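PDB 3FHF: N-glycosylase/DNA lyase from Methanocaldococcus jannaschii, which belongs to the 8-oxoguanine DNA glycosylase family of the helix-hairpin-helix clan and has a fold built of helices and loops, without strands. Local coordinates for residues E43-K46 with E47-F50; Y99-L102 with A103-F106; R176-Y179 with L180-N184. One frame throughout, in Å; residues are numbered along the deposited sequence.

All three interactions are local, each joining successive turns within a helix or at its end; none closes a long loop, and they follow one another in series without nesting or crossing. First comes interaction 1 in helix 41-54, then interaction 2 at the C-terminal end of helix 93-103, and last interaction 3 at the start of helix 176-192. The first two meet: F45 CE1 lies 3.5 Å from A103 O, and C49 SG packs 3.7 Å from I100 CG2, joining helix 41-54 to the end of helix 93-103. Interaction 3 stands apart, on the opposite side of the chain's centre from interaction 1, their centres about 25 Å apart.

Interaction 1 of 3, residues E43-K46 with E47-F50; sequences EWFK and ELCF
A sulfur-aromatic contact between F45 and C49, buried residues one turn apart in helix 41-54, carries this local packing. C49 SG approaches the F45 ring obliquely, 3.5 Å from CE2 and 4.0 Å from the ring centroid. F45 has CG anti to the backbone N (chi1 -171°), while C49 has SG anti to its carbonyl carbon (chi1 -69°), and these two settings bring sulfur and ring together. L48 crosses the same ring at a slant, its CD2 4.1 Å from F45 CE1, so a small polarisable thiol and a branched aliphatic tip share one aromatic. The backbone is held by i to i+4 bonds: L48 N to W44 O (3.0 Å), C49 N to F45 O (3.1 Å) and F50 N to K46 O (3.0 Å). On another side a water donates to E43 O and, weakly, to E47 OE2. That carboxylate suits its buried place because Q66 and K214 also hold OE2. W44, likewise buried, gives its indole NE1 to F36 O. Around the helix, F45, K46 and C49 lean on helix 72-75, W44, L48, E47 and F50 on helix 135-144, and W44 also on helix 109-115.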
# COMPACT_ATOMS: atom_id res chain seq x y z
N GLU A 43 16.56 -2.16 4.19
CA GLU A 43 15.28 -2.77 4.52
C GLU A 43 14.13 -1.99 3.88
O GLU A 43 13.17 -2.57 3.39
CB GLU A 43 15.09 -2.82 6.04
CG GLU A 43 16.01 -3.81 6.74
CD GLU A 43 15.68 -5.24 6.38
OE1 GLU A 43 14.60 -5.73 6.80
OE2 GLU A 43 16.49 -5.89 5.69
N TRP A 44 14.24 -0.66 3.92
CA TRP A 44 13.21 0.19 3.32
C TRP A 44 13.18 0.01 1.80
O TRP A 44 12.10 -0.03 1.21
CB TRP A 44 13.47 1.65 3.67
CG TRP A 44 13.06 2.06 5.05
CD1 TRP A 44 13.41 1.46 6.23
CD2 TRP A 44 12.26 3.19 5.40
NE1 TRP A 44 12.88 2.16 7.29
CE2 TRP A 44 12.17 3.23 6.81
CE3 TRP A 44 11.61 4.19 4.66
CZ2 TRP A 44 11.46 4.22 7.49
CZ3 TRP A 44 10.91 5.18 5.34
CH2 TRP A 44 10.84 5.18 6.74
N PHE A 45 14.35 -0.10 1.17
CA PHE A 45 14.39 -0.27 -0.28
C PHE A 45 13.71 -1.58 -0.70
O PHE A 45 13.10 -1.65 -1.78
CB PHE A 45 15.83 -0.27 -0.80
CG PHE A 45 15.91 -0.23 -2.31
CD1 PHE A 45 15.56 0.91 -3.01
CD2 PHE A 45 16.27 -1.37 -3.03
CE1 PHE A 45 15.55 0.93 -4.41
CE2 PHE A 45 16.27 -1.36 -4.43
CZ PHE A 45 15.91 -0.21 -5.12
N LYS A 46 13.85 -2.62 0.12
CA LYS A 46 13.22 -3.90 -0.18
C LYS A 46 11.70 -3.76 -0.14
O LYS A 46 11.00 -4.41 -0.92
CB LYS A 46 13.63 -4.98 0.83
CG LYS A 46 14.89 -5.77 0.49
CD LYS A 46 16.14 -4.95 0.68
CE LYS A 46 17.37 -5.85 0.78
NZ LYS A 46 18.60 -5.09 1.10
N GLU A 47 11.19 -2.93 0.76
CA GLU A 47 9.74 -2.73 0.85
C GLU A 47 9.25 -1.93 -0.34
O GLU A 47 8.13 -2.11 -0.80
CB GLU A 47 9.36 -2.01 2.14
CG GLU A 47 9.40 -2.90 3.36
CD GLU A 47 8.48 -4.10 3.23
OE1 GLU A 47 7.25 -3.92 3.14
OE2 GLU A 47 9.00 -5.24 3.23
N LEU A 48 10.10 -1.04 -0.83
CA LEU A 48 9.74 -0.23 -1.99
C LEU A 48 9.59 -1.16 -3.19
O LEU A 48 8.70 -0.99 -4.02
CB LEU A 48 10.82 0.81 -2.28
CG LEU A 48 10.56 1.71 -3.49
CD1 LEU A 48 9.37 2.63 -3.21
CD2 LEU A 48 11.80 2.53 -3.78
N CYS A 49 10.47 -2.16 -3.26
CA CYS A 49 10.44 -3.12 -4.35
C CYS A 49 9.23 -4.02 -4.23
O CYS A 49 8.65 -4.43 -5.23
CB CYS A 49 11.73 -3.94 -4.36
SG CYS A 49 13.17 -2.96 -4.83
N PHE A 50 8.84 -4.34 -2.99
CA PHE A 50 7.66 -5.16 -2.75
C PHE A 50 6.46 -4.44 -3.38
O PHE A 50 5.63 -5.05 -4.04
CB PHE A 50 7.40 -5.31 -1.25
CG PHE A 50 6.02 -5.82 -0.92
CD1 PHE A 50 5.68 -7.16 -1.11
CD2 PHE A 50 5.04 -4.94 -0.46
CE1 PHE A 50 4.39 -7.62 -0.84
CE2 PHE A 50 3.74 -5.39 -0.19
CZ PHE A 50 3.42 -6.73 -0.38
O HOH W 1 12.24 -4.84 4.16

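Interaction 2 of 3, residues Y99-L102 with A103-F106; sequences YIVL and ARRF
L102 O is gripped twice by R105, from its side chain and backbone. R105 NH1 lies 2.6 Å from L102 O; R105 N points straight at L102 O but is 3.4 Å away, a weak bond. The backbone bond belongs to a 3-10 turn that follows the alpha-helical bonding of helix 93-103, and the NH1 bond is added to it. The change is plain: A103 N still reaches four residues back to Y99 O (2.9 Å), whereas R104 N reaches only three back, to V101 O (3.1 Å), and F106 N likewise pairs with A103 O. NH1 comes to L102 O from above the carbonyl plane, 61° out of it, although the oxygen lies in the guanidinium's own plane. R105 can fold back this way because its CG sits between the backbone N and the carbonyl carbon (chi1 63°), with the chain extended onward to NE. F106 sets CE2 over the centre of one face of that guanidinium, and NH2 of R105 is weakly bonded to N129 O. A103 suits its buried place because its methyl is small enough to fit against F45 of helix 41-54. R104 runs the other way, its extended chain crossing V101 at a slant, with its polar end taken by carbonyls on and just after helix 72-75: NE bonds to F73 O and NH2 to L76 O. Long and flexible, it can cross apolar neighbours before delivering its charge. V101 CG2 rests over the centre of one face of the R104 guanidinium, 4.1 Å above its plane.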
# COMPACT_ATOMS: atom_id res chain seq x y z
N TYR A 99 12.27 -1.04 -13.49
CA TYR A 99 11.89 -0.04 -12.49
C TYR A 99 12.76 -0.16 -11.24
O TYR A 99 13.26 0.84 -10.72
CB TYR A 99 10.43 -0.21 -12.07
CG TYR A 99 9.41 -0.01 -13.17
CD1 TYR A 99 9.64 0.87 -14.23
CD2 TYR A 99 8.17 -0.67 -13.11
CE1 TYR A 99 8.67 1.08 -15.21
CE2 TYR A 99 7.20 -0.45 -14.09
CZ TYR A 99 7.45 0.42 -15.13
OH TYR A 99 6.49 0.62 -16.09
N ILE A 100 12.93 -1.39 -10.77
CA ILE A 100 13.73 -1.65 -9.58
C ILE A 100 15.17 -1.18 -9.73
O ILE A 100 15.69 -0.49 -8.85
CB ILE A 100 13.70 -3.16 -9.23
CG1 ILE A 100 12.29 -3.55 -8.78
CG2 ILE A 100 14.72 -3.46 -8.14
CD1 ILE A 100 12.09 -5.04 -8.57
N VAL A 101 15.80 -1.54 -10.84
CA VAL A 101 17.18 -1.14 -11.08
C VAL A 101 17.30 0.38 -11.11
O VAL A 101 18.22 0.95 -10.52
CB VAL A 101 17.70 -1.71 -12.44
CG1 VAL A 101 19.12 -1.23 -12.70
CG2 VAL A 101 17.65 -3.23 -12.42
N LEU A 102 16.37 1.03 -11.79
CA LEU A 102 16.37 2.49 -11.89
C LEU A 102 16.19 3.14 -10.52
O LEU A 102 16.78 4.18 -10.23
CB LEU A 102 15.26 2.97 -12.82
CG LEU A 102 15.41 2.61 -14.30
CD1 LEU A 102 14.16 3.01 -15.06
CD2 LEU A 102 16.65 3.30 -14.87
N ALA A 103 15.37 2.51 -9.67
CA ALA A 103 15.10 3.04 -8.34
C ALA A 103 16.34 3.00 -7.47
O ALA A 103 16.39 3.64 -6.42
CB ALA A 103 13.98 2.25 -7.67
N ARG A 104 17.35 2.26 -7.90
CA ARG A 104 18.58 2.13 -7.12
C ARG A 104 19.32 3.44 -6.88
O ARG A 104 20.12 3.54 -5.95
CB ARG A 104 19.50 1.11 -7.77
CG ARG A 104 18.99 -0.31 -7.63
CD ARG A 104 19.85 -1.31 -8.38
NE ARG A 104 19.31 -2.66 -8.27
CZ ARG A 104 19.81 -3.71 -8.91
NH1 ARG A 104 20.86 -3.56 -9.70
NH2 ARG A 104 19.27 -4.91 -8.75
N ARG A 105 19.06 4.46 -7.69
CA ARG A 105 19.73 5.74 -7.49
C ARG A 105 19.22 6.42 -6.22
O ARG A 105 19.79 7.40 -5.76
CB ARG A 105 19.55 6.66 -8.71
CG ARG A 105 18.13 7.08 -9.04
CD ARG A 105 18.12 7.78 -10.38
NE ARG A 105 16.86 8.44 -10.70
CZ ARG A 105 15.69 7.81 -10.86
NH1 ARG A 105 15.61 6.50 -10.73
NH2 ARG A 105 14.61 8.51 -11.16
N PHE A 106 18.13 5.86 -5.67
CA PHE A 106 17.51 6.36 -4.45
C PHE A 106 17.56 5.27 -3.37
O PHE A 106 16.73 5.26 -2.45
CB PHE A 106 16.03 6.72 -4.70
CG PHE A 106 15.82 7.82 -5.71
CD1 PHE A 106 16.35 9.09 -5.51
CD2 PHE A 106 15.07 7.59 -6.86
CE1 PHE A 106 16.13 10.11 -6.45
CE2 PHE A 106 14.84 8.61 -7.80
CZ PHE A 106 15.37 9.87 -7.59

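Interaction 3 of 3, residues R176-Y179 with L180-N184; sequences RRKY and LEIEN
A small salt-bridge network on the first turns of helix 176-192 joins R177 and K178 to E181. K178 NZ donates to E181 OE2 at 3.1 Å, meeting the oxygen from above the carboxylate plane. A water closes the triangle, accepting from K178 NZ and donating to E181 OE2, 2.6 Å from the water. E181 OE1 faces R177, whose NH1 is 3.7 Å off, a long ion pair in which the oxygen lies near the guanidinium plane; the two side chains run side by side. E181 is extended (chi1 178°), which carries its carboxylate out to both cations, and each oxygen meets a different one. K178 bends at chi2, and its aliphatic CE packs 3.8 Å from I182 CD1. Farther round, L180 CD2 sits over the centre of one face of the R176 guanidinium, 3.8 Å above it, and R176 NH1 bonds to Y135 OH. On the buried side, Y179 OH bonds to A151 O and I153 N, and E183 OE1 is held by R123 and A151 N. Charges spaced three and four residues apart on one side, with Y179, I182 and the paired carboxylate of E183 turned into the protein, are typical of an amphipathic helix.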
# COMPACT_ATOMS: atom_id res chain seq x y z
N ARG A 176 -3.57 13.08 -9.44
CA ARG A 176 -3.26 13.47 -8.08
C ARG A 176 -4.52 14.03 -7.43
O ARG A 176 -4.89 13.63 -6.32
CB ARG A 176 -2.17 14.55 -8.07
CG ARG A 176 -1.93 15.18 -6.70
CD ARG A 176 -0.92 16.32 -6.78
NE ARG A 176 -0.83 17.06 -5.52
CZ ARG A 176 -0.32 16.58 -4.39
NH1 ARG A 176 0.16 15.34 -4.35
NH2 ARG A 176 -0.29 17.33 -3.30
N ARG A 177 -5.17 14.94 -8.14
CA ARG A 177 -6.39 15.58 -7.66
C ARG A 177 -7.48 14.59 -7.25
O ARG A 177 -8.11 14.75 -6.20
CB ARG A 177 -6.95 16.51 -8.74
CG ARG A 177 -8.26 17.18 -8.36
CD ARG A 177 -8.92 17.81 -9.58
NE ARG A 177 -9.15 16.82 -10.63
CZ ARG A 177 -9.97 15.79 -10.52
NH1 ARG A 177 -10.65 15.59 -9.39
NH2 ARG A 177 -10.10 14.93 -11.52
N LYS A 178 -7.71 13.58 -8.08
CA LYS A 178 -8.75 12.60 -7.80
C LYS A 178 -8.35 11.67 -6.66
O LYS A 178 -9.19 11.24 -5.87
CB LYS A 178 -9.04 11.78 -9.06
CG LYS A 178 -10.25 10.86 -8.93
CD LYS A 178 -11.53 11.65 -8.68
CE LYS A 178 -12.74 10.74 -8.60
NZ LYS A 178 -14.01 11.50 -8.39
N TYR A 179 -7.06 11.35 -6.59
CA TYR A 179 -6.59 10.46 -5.54
C TYR A 179 -6.80 11.09 -4.18
O TYR A 179 -7.34 10.47 -3.27
CB TYR A 179 -5.11 10.11 -5.76
CG TYR A 179 -4.66 8.89 -4.98
CD1 TYR A 179 -4.37 8.97 -3.62
CD2 TYR A 179 -4.57 7.64 -5.61
CE1 TYR A 179 -4.00 7.83 -2.89
CE2 TYR A 179 -4.20 6.50 -4.89
CZ TYR A 179 -3.91 6.60 -3.53
OH TYR A 179 -3.55 5.46 -2.82
N LEU A 180 -6.37 12.35 -4.04
CA LEU A 180 -6.51 13.06 -2.77
C LEU A 180 -7.97 13.25 -2.41
O LEU A 180 -8.33 13.28 -1.24
CB LEU A 180 -5.83 14.44 -2.84
CG LEU A 180 -4.31 14.49 -2.73
CD1 LEU A 180 -3.69 13.65 -3.83
CD2 LEU A 180 -3.84 15.94 -2.81
N GLU A 181 -8.81 13.40 -3.43
CA GLU A 181 -10.24 13.58 -3.21
C GLU A 181 -10.85 12.32 -2.61
O GLU A 181 -11.58 12.37 -1.63
CB GLU A 181 -10.93 13.94 -4.52
CG GLU A 181 -12.43 14.12 -4.41
CD GLU A 181 -13.08 14.46 -5.74
OE1 GLU A 181 -12.68 15.48 -6.35
OE2 GLU A 181 -13.98 13.71 -6.18
N ILE A 182 -10.55 11.17 -3.22
CA ILE A 182 -11.09 9.91 -2.73
C ILE A 182 -10.46 9.52 -1.39
O ILE A 182 -11.10 8.90 -0.55
CB ILE A 182 -10.88 8.79 -3.77
CG1 ILE A 182 -11.76 9.07 -4.99
CG2 ILE A 182 -11.22 7.43 -3.16
CD1 ILE A 182 -11.65 8.05 -6.08
N GLU A 183 -9.20 9.89 -1.20
CA GLU A 183 -8.50 9.61 0.06
C GLU A 183 -9.22 10.31 1.22
O GLU A 183 -9.34 9.75 2.32
CB GLU A 183 -7.04 10.07 -0.06
CG GLU A 183 -6.26 10.08 1.25
CD GLU A 183 -4.77 10.26 1.02
OE1 GLU A 183 -4.04 9.24 0.97
OE2 GLU A 183 -4.33 11.42 0.89
N ASN A 184 -9.71 11.52 0.99
CA ASN A 184 -10.41 12.27 2.02
C ASN A 184 -11.73 11.65 2.46
O ASN A 184 -12.13 11.79 3.62
CB ASN A 184 -10.62 13.72 1.57
CG ASN A 184 -9.55 14.65 2.10
OD1 ASN A 184 -9.43 14.83 3.31
ND2 ASN A 184 -8.76 15.24 1.20
O HOH W 2 -14.83 11.42 -5.43